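Local coordinates for assembly chaperone of ribosomal protein L4 (Acl4) (Chaetomium thermophilum, PDB 5TQB) that probably serves as a dedicated chaperone of ribosomal protein L4, using a helical fold of tetratricopeptide-repeat type to bind and protect it before ribosome assembly, at residues 295-307 with 320-334. Residues are numbered along the deposited sequence; the frame is centred on the assembly and turned at random.
Sequences TWRSSRKWLRQCL and LGEHAKELIASIIGE. With EDO (1,2-ethanediol), chain G.
Ile331 holds CG1 anti to its own carbonyl carbon (chi1 -66°), which puts CG1 over one face of the Trp296 indole, and the extended chain then carries CD1 off it toward the helix backbone. CG1 stands 4.2 Å from the centroid of the six-membered ring of Trp296, a CH-pi contact set off toward the rim. CD1 of Ile331 lies 3.6 Å from Ser299 OG and close to Trp296 O. Ser299 OG is hydrogen-bonded to Gly269 O, in helix 262-281. At the edge of the same indole, CB and CG of Glu334 each come within 3.5 Å of Trp296 CZ3. The Glu334 carboxylate forms a salt bridge with Arg280.

Ile328 is a knob among Arg300, Leu303, Arg304 and Leu307. Its CG1 lies 3.6 Å from Leu303 CB, and the two side chains lie alongside, pointing opposite ways. Its CG2 meets the bent chain of Arg304 at NE. Leu303 CD1 packs on Leu327 CB at 3.5 Å and still touches Ile328.

Leu307 returns the packing as a knob among Gly321, Ala324, Lys325 and Ile328. Its CG lies beside the backbone N (chi1 -84°), and CD2 presses on Ala324 CB at 3.3 Å. CD1 rests 3.6 Å from Gly321 O. No hydrogen bond crosses between the two segments, so apolar packing carries the contact.

Segments 295-307 and 320-333 run roughly antiparallel, 147° between their directions. Their axes come within 9.6 Å. They form a helical hairpin of the kind that builds TPR-like solenoids. This hairpin closes the C-terminal end of the chain. Helix 262-281 packs against both partners: Tyr273 stacks on Trp296, its backbone O accepts from Trp296 NE1, and Tyr270 touches Leu327. Helix 244-257 meets Trp302 of helix 291-313.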
ATOM      1  N   THR B 295     -21.946  -7.350  14.408  1.00 81.81           N
ATOM      2  CA  THR B 295     -20.514  -7.513  14.189  1.00 76.28           C
ATOM      3  C   THR B 295     -20.234  -8.800  13.415  1.00 75.16           C
ATOM      4  O   THR B 295     -19.340  -8.840  12.570  1.00 73.62           O
ATOM      5  CB  THR B 295     -19.746  -7.530  15.519  1.00 74.55           C
ATOM      6  OG1 THR B 295     -20.087  -6.365  16.279  1.00 78.68           O
ATOM      7  CG2 THR B 295     -18.244  -7.555  15.280  1.00 67.43           C
ATOM      8  N   TRP B 296     -21.008  -9.846  13.696  1.00 76.29           N
ATOM      9  CA  TRP B 296     -20.856 -11.111  12.986  1.00 75.87           C
ATOM     10  C   TRP B 296     -21.493 -11.043  11.599  1.00 75.88           C
ATOM     11  O   TRP B 296     -21.086 -11.763  10.691  1.00 76.78           O
ATOM     12  CB  TRP B 296     -21.455 -12.274  13.792  1.00 77.65           C
ATOM     13  CG  TRP B 296     -20.436 -13.080  14.564  1.00 79.16           C
ATOM     14  CD1 TRP B 296     -19.170 -12.696  14.906  1.00 80.66           C
ATOM     15  CD2 TRP B 296     -20.601 -14.409  15.080  1.00 80.56           C
ATOM     16  NE1 TRP B 296     -18.541 -13.698  15.605  1.00 79.96           N
ATOM     17  CE2 TRP B 296     -19.397 -14.760  15.724  1.00 78.75           C
ATOM     18  CE3 TRP B 296     -21.650 -15.334  15.064  1.00 81.05           C
ATOM     19  CZ2 TRP B 296     -19.213 -15.995  16.343  1.00 78.44           C
ATOM     20  CZ3 TRP B 296     -21.464 -16.558  15.677  1.00 81.00           C
ATOM     21  CH2 TRP B 296     -20.256 -16.877  16.308  1.00 80.24           C
ATOM     22  N   ARG B 297     -22.489 -10.179  11.432  1.00 76.30           N
ATOM     23  CA  ARG B 297     -23.094  -9.994  10.119  1.00 76.00           C
ATOM     24  C   ARG B 297     -22.065  -9.435   9.144  1.00 72.18           C
ATOM     25  O   ARG B 297     -21.916  -9.948   8.035  1.00 70.41           O
ATOM     26  CB  ARG B 297     -24.316  -9.082  10.200  1.00 78.48           C
ATOM     27  CG  ARG B 297     -25.573  -9.811  10.644  1.00 84.26           C
ATOM     28  CD  ARG B 297     -26.769  -8.891  10.733  1.00 86.91           C
ATOM     29  NE  ARG B 297     -27.966  -9.626  11.133  1.00 91.77           N
ATOM     30  CZ  ARG B 297     -28.441  -9.689  12.373  1.00 93.76           C
ATOM     31  NH1 ARG B 297     -27.838  -9.046  13.369  1.00 94.20           N
ATOM     32  NH2 ARG B 297     -29.533 -10.398  12.617  1.00 95.67           N
ATOM     33  N   SER B 298     -21.341  -8.401   9.566  1.00 70.95           N
ATOM     34  CA  SER B 298     -20.292  -7.825   8.730  1.00 72.73           C
ATOM     35  C   SER B 298     -19.144  -8.810   8.528  1.00 70.64           C
ATOM     36  O   SER B 298     -18.506  -8.815   7.479  1.00 68.92           O
ATOM     37  CB  SER B 298     -19.771  -6.508   9.316  1.00 77.23           C
ATOM     38  OG  SER B 298     -19.624  -6.591  10.720  1.00 85.15           O
ATOM     39  N   SER B 299     -18.885  -9.649   9.526  1.00 70.45           N
ATOM     40  CA  SER B 299     -17.868 -10.684   9.386  1.00 67.85           C
ATOM     41  C   SER B 299     -18.248 -11.600   8.229  1.00 67.46           C
ATOM     42  O   SER B 299     -17.412 -11.948   7.396  1.00 66.45           O
ATOM     43  CB  SER B 299     -17.729 -11.485  10.683  1.00 67.71           C
ATOM     44  OG  SER B 299     -16.788 -12.538  10.535  1.00 63.97           O
ATOM     45  N   ARG B 300     -19.524 -11.963   8.173  1.00 72.13           N
ATOM     46  CA  ARG B 300     -20.039 -12.819   7.112  1.00 74.86           C
ATOM     47  C   ARG B 300     -19.907 -12.148   5.741  1.00 72.36           C
ATOM     48  O   ARG B 300     -19.579 -12.805   4.749  1.00 70.22           O
ATOM     49  CB  ARG B 300     -21.505 -13.153   7.381  1.00 77.84           C
ATOM     50  CG  ARG B 300     -22.018 -14.350   6.607  1.00 83.35           C
ATOM     51  CD  ARG B 300     -23.451 -14.132   6.149  1.00 89.46           C
ATOM     52  NE  ARG B 300     -24.339 -13.751   7.243  1.00 94.00           N
ATOM     53  CZ  ARG B 300     -25.555 -13.239   7.074  1.00 97.90           C
ATOM     54  NH1 ARG B 300     -26.031 -13.035   5.853  1.00100.64           N
ATOM     55  NH2 ARG B 300     -26.297 -12.923   8.126  1.00 97.54           N
ATOM     56  N   LYS B 301     -20.168 -10.843   5.691  1.00 71.09           N
ATOM     57  CA  LYS B 301     -20.092 -10.085   4.443  1.00 70.27           C
ATOM     58  C   LYS B 301     -18.664 -10.052   3.910  1.00 65.50           C
ATOM     59  O   LYS B 301     -18.435 -10.198   2.711  1.00 64.17           O
ATOM     60  CB  LYS B 301     -20.602  -8.658   4.650  1.00 75.28           C
ATOM     61  CG  LYS B 301     -22.092  -8.574   4.953  1.00 82.52           C
ATOM     62  CD  LYS B 301     -22.513  -7.169   5.374  1.00 87.14           C
ATOM     63  CE  LYS B 301     -23.965  -7.138   5.845  1.00 91.44           C
ATOM     64  NZ  LYS B 301     -24.375  -5.806   6.379  1.00 92.84           N
ATOM     65  N   TRP B 302     -17.707  -9.862   4.810  1.00 63.64           N
ATOM     66  CA  TRP B 302     -16.301  -9.861   4.433  1.00 59.91           C
ATOM     67  C   TRP B 302     -15.875 -11.233   3.914  1.00 61.38           C
ATOM     68  O   TRP B 302     -15.156 -11.331   2.918  1.00 61.19           O
ATOM     69  CB  TRP B 302     -15.431  -9.447   5.622  1.00 58.83           C
ATOM     70  CG  TRP B 302     -15.345  -7.961   5.819  1.00 59.15           C
ATOM     71  CD1 TRP B 302     -16.337  -7.128   6.248  1.00 59.53           C
ATOM     72  CD2 TRP B 302     -14.196  -7.131   5.598  1.00 60.12           C
ATOM     73  NE1 TRP B 302     -15.881  -5.835   6.306  1.00 59.16           N
ATOM     74  CE2 TRP B 302     -14.570  -5.809   5.912  1.00 60.34           C
ATOM     75  CE3 TRP B 302     -12.891  -7.380   5.166  1.00 61.55           C
ATOM     76  CZ2 TRP B 302     -13.681  -4.738   5.810  1.00 62.46           C
ATOM     77  CZ3 TRP B 302     -12.010  -6.314   5.061  1.00 60.88           C
ATOM     78  CH2 TRP B 302     -12.409  -5.011   5.381  1.00 61.45           C
ATOM     79  N   LEU B 303     -16.334 -12.293   4.578  1.00 61.31           N
ATOM     80  CA  LEU B 303     -15.919 -13.646   4.227  1.00 59.41           C
ATOM     81  C   LEU B 303     -16.589 -14.123   2.944  1.00 61.15           C
ATOM     82  O   LEU B 303     -15.979 -14.831   2.147  1.00 59.54           O
ATOM     83  CB  LEU B 303     -16.217 -14.611   5.374  1.00 63.21           C
ATOM     84  CG  LEU B 303     -15.400 -14.408   6.653  1.00 60.75           C
ATOM     85  CD1 LEU B 303     -15.945 -15.292   7.763  1.00 61.38           C
ATOM     86  CD2 LEU B 303     -13.923 -14.691   6.422  1.00 59.47           C
ATOM     87  N   ARG B 304     -17.851 -13.751   2.758  1.00 68.47           N
ATOM     88  CA  ARG B 304     -18.540 -14.034   1.505  1.00 70.87           C
ATOM     89  C   ARG B 304     -17.761 -13.379   0.375  1.00 65.22           C
ATOM     90  O   ARG B 304     -17.481 -14.003  -0.648  1.00 64.36           O
ATOM     91  CB  ARG B 304     -19.974 -13.501   1.543  1.00 74.53           C
ATOM     92  CG  ARG B 304     -20.913 -14.310   2.435  1.00 82.04           C
ATOM     93  CD  ARG B 304     -21.744 -15.302   1.637  1.00 85.81           C
ATOM     94  NE  ARG B 304     -22.519 -16.190   2.500  1.00 92.38           N
ATOM     95  CZ  ARG B 304     -23.676 -15.867   3.076  1.00 94.06           C
ATOM     96  NH1 ARG B 304     -24.211 -14.666   2.895  1.00 93.87           N
ATOM     97  NH2 ARG B 304     -24.298 -16.750   3.844  1.00 95.52           N
ATOM     98  N   GLN B 305     -17.386 -12.123   0.587  1.00 61.46           N
ATOM     99  CA  GLN B 305     -16.670 -11.357  -0.423  1.00 61.38           C
ATOM    100  C   GLN B 305     -15.281 -11.937  -0.651  1.00 62.86           C
ATOM    101  O   GLN B 305     -14.747 -11.869  -1.757  1.00 60.98           O
ATOM    102  CB  GLN B 305     -16.569  -9.894  -0.001  1.00 62.56           C
ATOM    103  CG  GLN B 305     -15.967  -8.982  -1.063  1.00 67.70           C
ATOM    104  CD  GLN B 305     -16.805  -8.925  -2.326  1.00 69.45           C
ATOM    105  OE1 GLN B 305     -18.017  -9.139  -2.296  1.00 68.90           O
ATOM    106  NE2 GLN B 305     -16.158  -8.633  -3.446  1.00 72.12           N
ATOM    107  N   CYS B 306     -14.697 -12.511   0.398  1.00 63.80           N
ATOM    108  CA  CYS B 306     -13.402 -13.161   0.272  1.00 61.46           C
ATOM    109  C   CYS B 306     -13.498 -14.323  -0.710  1.00 60.94           C
ATOM    110  O   CYS B 306     -12.708 -14.411  -1.649  1.00 63.24           O
ATOM    111  CB  CYS B 306     -12.905 -13.654   1.631  1.00 62.15           C
ATOM    112  SG  CYS B 306     -11.482 -14.765   1.545  1.00 59.02           S
ATOM    113  N   LEU B 307     -14.476 -15.199  -0.507  1.00 63.15           N
ATOM    114  CA  LEU B 307     -14.653 -16.359  -1.379  1.00 69.19           C
ATOM    115  C   LEU B 307     -15.021 -15.937  -2.795  1.00 68.72           C
ATOM    116  O   LEU B 307     -14.667 -16.606  -3.762  1.00 67.59           O
ATOM    117  CB  LEU B 307     -15.739 -17.304  -0.844  1.00 73.22           C
ATOM    118  CG  LEU B 307     -15.400 -18.354   0.224  1.00 80.70           C
ATOM    119  CD1 LEU B 307     -14.056 -19.040  -0.030  1.00 80.64           C
ATOM    120  CD2 LEU B 307     -15.423 -17.740   1.605  1.00 84.01           C
ATOM    121  N   LEU B 320      -6.980 -21.428   3.355  1.00 71.87           N
ATOM    122  CA  LEU B 320      -7.651 -20.179   3.699  1.00 68.84           C
ATOM    123  C   LEU B 320      -9.074 -20.180   3.155  1.00 70.01           C
ATOM    124  O   LEU B 320      -9.999 -19.679   3.799  1.00 70.10           O
ATOM    125  CB  LEU B 320      -6.867 -18.990   3.149  1.00 65.52           C
ATOM    126  CG  LEU B 320      -7.405 -17.595   3.471  1.00 66.74           C
ATOM    127  CD1 LEU B 320      -6.258 -16.617   3.599  1.00 65.53           C
ATOM    128  CD2 LEU B 320      -8.382 -17.111   2.400  1.00 67.54           C
ATOM    129  N   GLY B 321      -9.242 -20.757   1.970  1.00 69.78           N
ATOM    130  CA  GLY B 321     -10.543 -20.847   1.340  1.00 69.91           C
ATOM    131  C   GLY B 321     -11.499 -21.726   2.119  1.00 70.58           C
ATOM    132  O   GLY B 321     -12.679 -21.408   2.256  1.00 67.99           O
ATOM    133  N   GLU B 322     -10.996 -22.837   2.639  1.00 74.52           N
ATOM    134  CA  GLU B 322     -11.847 -23.749   3.393  1.00 80.16           C
ATOM    135  C   GLU B 322     -12.186 -23.185   4.766  1.00 76.42           C
ATOM    136  O   GLU B 322     -13.272 -23.426   5.283  1.00 80.88           O
ATOM    137  CB  GLU B 322     -11.192 -25.126   3.523  1.00 87.54           C
ATOM    138  CG  GLU B 322     -10.927 -25.815   2.183  1.00 95.56           C
ATOM    139  CD  GLU B 322     -12.157 -25.879   1.284  1.00101.96           C
ATOM    140  OE1 GLU B 322     -13.275 -26.090   1.803  1.00104.94           O
ATOM    141  OE2 GLU B 322     -12.005 -25.714   0.053  1.00103.24           O
ATOM    142  N   HIS B 323     -11.271 -22.426   5.357  1.00 72.48           N
ATOM    143  CA  HIS B 323     -11.523 -21.857   6.675  1.00 70.90           C
ATOM    144  C   HIS B 323     -12.593 -20.774   6.613  1.00 72.82           C
ATOM    145  O   HIS B 323     -13.425 -20.662   7.514  1.00 77.33           O
ATOM    146  CB  HIS B 323     -10.250 -21.272   7.274  1.00 66.61           C
ATOM    147  CG  HIS B 323     -10.381 -20.921   8.724  1.00 67.90           C
ATOM    148  ND1 HIS B 323      -9.755 -19.830   9.284  1.00 66.66           N
ATOM    149  CD2 HIS B 323     -11.061 -21.525   9.728  1.00 66.29           C
ATOM    150  CE1 HIS B 323     -10.045 -19.775  10.574  1.00 66.89           C
ATOM    151  NE2 HIS B 323     -10.838 -20.791  10.867  1.00 65.46           N
ATOM    152  N   ALA B 324     -12.559 -19.975   5.553  1.00 70.98           N
ATOM    153  CA  ALA B 324     -13.551 -18.929   5.362  1.00 67.77           C
ATOM    154  C   ALA B 324     -14.935 -19.561   5.299  1.00 69.62           C
ATOM    155  O   ALA B 324     -15.896 -19.039   5.867  1.00 69.30           O
ATOM    156  CB  ALA B 324     -13.251 -18.138   4.098  1.00 63.71           C
ATOM    157  N   LYS B 325     -15.032 -20.704   4.628  1.00 72.20           N
ATOM    158  CA  LYS B 325     -16.294 -21.430   4.564  1.00 75.10           C
ATOM    159  C   LYS B 325     -16.741 -21.871   5.958  1.00 74.61           C
ATOM    160  O   LYS B 325     -17.897 -21.665   6.327  1.00 74.88           O
ATOM    161  CB  LYS B 325     -16.184 -22.634   3.628  1.00 78.63           C
ATOM    162  CG  LYS B 325     -16.006 -22.256   2.163  1.00 78.83           C
ATOM    163  CD  LYS B 325     -15.827 -23.484   1.289  1.00 84.51           C
ATOM    164  CE  LYS B 325     -15.342 -23.111  -0.103  1.00 90.68           C
ATOM    165  NZ  LYS B 325     -15.170 -24.310  -0.971  1.00 95.54           N
ATOM    166  N   GLU B 326     -15.826 -22.463   6.730  1.00 77.03           N
ATOM    167  CA  GLU B 326     -16.139 -22.923   8.089  1.00 82.61           C
ATOM    168  C   GLU B 326     -16.692 -21.784   8.932  1.00 77.13           C
ATOM    169  O   GLU B 326     -17.654 -21.964   9.677  1.00 72.47           O
ATOM    170  CB  GLU B 326     -14.894 -23.460   8.799  1.00 89.92           C
ATOM    171  CG  GLU B 326     -14.311 -24.747   8.252  1.00 96.90           C
ATOM    172  CD  GLU B 326     -13.093 -25.198   9.047  1.00101.93           C
ATOM    173  OE1 GLU B 326     -13.207 -25.305  10.288  1.00104.90           O
ATOM    174  OE2 GLU B 326     -12.022 -25.427   8.443  1.00102.34           O
ATOM    175  N   LEU B 327     -16.065 -20.616   8.811  1.00 73.72           N
ATOM    176  CA  LEU B 327     -16.448 -19.447   9.597  1.00 72.40           C
ATOM    177  C   LEU B 327     -17.844 -18.949   9.231  1.00 73.96           C
ATOM    178  O   LEU B 327     -18.622 -18.573  10.106  1.00 77.47           O
ATOM    179  CB  LEU B 327     -15.417 -18.331   9.424  1.00 69.46           C
ATOM    180  CG  LEU B 327     -14.043 -18.595  10.057  1.00 68.71           C
ATOM    181  CD1 LEU B 327     -12.995 -17.611   9.543  1.00 63.66           C
ATOM    182  CD2 LEU B 327     -14.128 -18.541  11.586  1.00 68.56           C
ATOM    183  N   ILE B 328     -18.167 -18.953   7.943  1.00 73.82           N
ATOM    184  CA  ILE B 328     -19.490 -18.535   7.501  1.00 74.66           C
ATOM    185  C   ILE B 328     -20.542 -19.513   8.016  1.00 75.40           C
ATOM    186  O   ILE B 328     -21.553 -19.101   8.580  1.00 75.82           O
ATOM    187  CB  ILE B 328     -19.569 -18.429   5.969  1.00 74.77           C
ATOM    188  CG1 ILE B 328     -18.687 -17.275   5.484  1.00 75.35           C
ATOM    189  CG2 ILE B 328     -21.007 -18.194   5.521  1.00 77.67           C
ATOM    190  CD1 ILE B 328     -18.517 -17.200   3.982  1.00 73.03           C
ATOM    191  N   ALA B 329     -20.295 -20.804   7.820  1.00 74.99           N
ATOM    192  CA  ALA B 329     -21.207 -21.846   8.283  1.00 78.24           C
ATOM    193  C   ALA B 329     -21.433 -21.723   9.784  1.00 80.13           C
ATOM    194  O   ALA B 329     -22.540 -21.953  10.282  1.00 81.28           O
ATOM    195  CB  ALA B 329     -20.651 -23.216   7.949  1.00 78.97           C
ATOM    196  N   SER B 330     -20.377 -21.347  10.496  1.00 79.25           N
ATOM    197  CA  SER B 330     -20.444 -21.163  11.939  1.00 83.45           C
ATOM    198  C   SER B 330     -21.328 -19.981  12.341  1.00 87.49           C
ATOM    199  O   SER B 330     -22.179 -20.109  13.222  1.00 92.05           O
ATOM    200  CB  SER B 330     -19.042 -20.963  12.498  1.00 82.55           C
ATOM    201  OG  SER B 330     -19.094 -20.355  13.773  1.00 83.60           O
ATOM    202  N   ILE B 331     -21.117 -18.832  11.704  1.00 86.58           N
ATOM    203  CA  ILE B 331     -21.926 -17.645  11.974  1.00 86.05           C
ATOM    204  C   ILE B 331     -23.400 -17.922  11.698  1.00 87.63           C
ATOM    205  O   ILE B 331     -24.277 -17.428  12.405  1.00 90.35           O
ATOM    206  CB  ILE B 331     -21.467 -16.440  11.119  1.00 82.01           C
ATOM    207  CG1 ILE B 331     -20.059 -16.007  11.520  1.00 78.01           C
ATOM    208  CG2 ILE B 331     -22.408 -15.252  11.296  1.00 83.61           C
ATOM    209  CD1 ILE B 331     -19.418 -15.034  10.550  1.00 73.86           C
ATOM    210  N   ILE B 332     -23.664 -18.714  10.664  1.00 87.50           N
ATOM    211  CA  ILE B 332     -25.029 -19.040  10.270  1.00 90.18           C
ATOM    212  C   ILE B 332     -25.744 -19.831  11.356  1.00 99.31           C
ATOM    213  O   ILE B 332     -26.899 -19.548  11.678  1.00104.10           O
ATOM    214  CB  ILE B 332     -25.044 -19.833   8.949  1.00 85.57           C
ATOM    215  CG1 ILE B 332     -24.753 -18.887   7.783  1.00 82.84           C
ATOM    216  CG2 ILE B 332     -26.396 -20.520   8.731  1.00 84.49           C
ATOM    217  CD1 ILE B 332     -24.519 -19.580   6.458  1.00 83.47           C
ATOM    218  N   GLY B 333     -25.057 -20.823  11.911  1.00102.75           N
ATOM    219  CA  GLY B 333     -25.641 -21.681  12.928  1.00105.96           C
ATOM    220  C   GLY B 333     -26.073 -20.920  14.165  1.00109.00           C
ATOM    221  O   GLY B 333     -27.049 -21.285  14.818  1.00112.96           O
ATOM    222  N   GLU B 334     -25.346 -19.852  14.481  1.00109.70           N
ATOM    223  CA  GLU B 334     -25.609 -19.071  15.684  1.00112.82           C
ATOM    224  C   GLU B 334     -26.571 -17.913  15.430  1.00115.79           C
ATOM    225  O   GLU B 334     -26.924 -17.189  16.359  1.00117.71           O
ATOM    226  CB  GLU B 334     -24.301 -18.511  16.240  1.00109.88           C
ATOM    227  CG  GLU B 334     -23.192 -19.540  16.400  1.00109.10           C
ATOM    228  CD  GLU B 334     -23.552 -20.654  17.367  1.00110.05           C
ATOM    229  OE1 GLU B 334     -23.516 -21.831  16.953  1.00109.59           O
ATOM    230  OE2 GLU B 334     -23.862 -20.353  18.540  1.00111.11           O
TER
HETATM  231  C1  EDO G 403     -16.034  -4.963  -3.478  1.00 96.93           C
HETATM  232  O1  EDO G 403     -15.259  -4.000  -2.797  1.00 97.36           O
HETATM  233  C2  EDO G 403     -15.248  -5.526  -4.646  1.00 94.67           C
HETATM  234  O2  EDO G 403     -14.244  -6.400  -4.174  1.00 90.92           O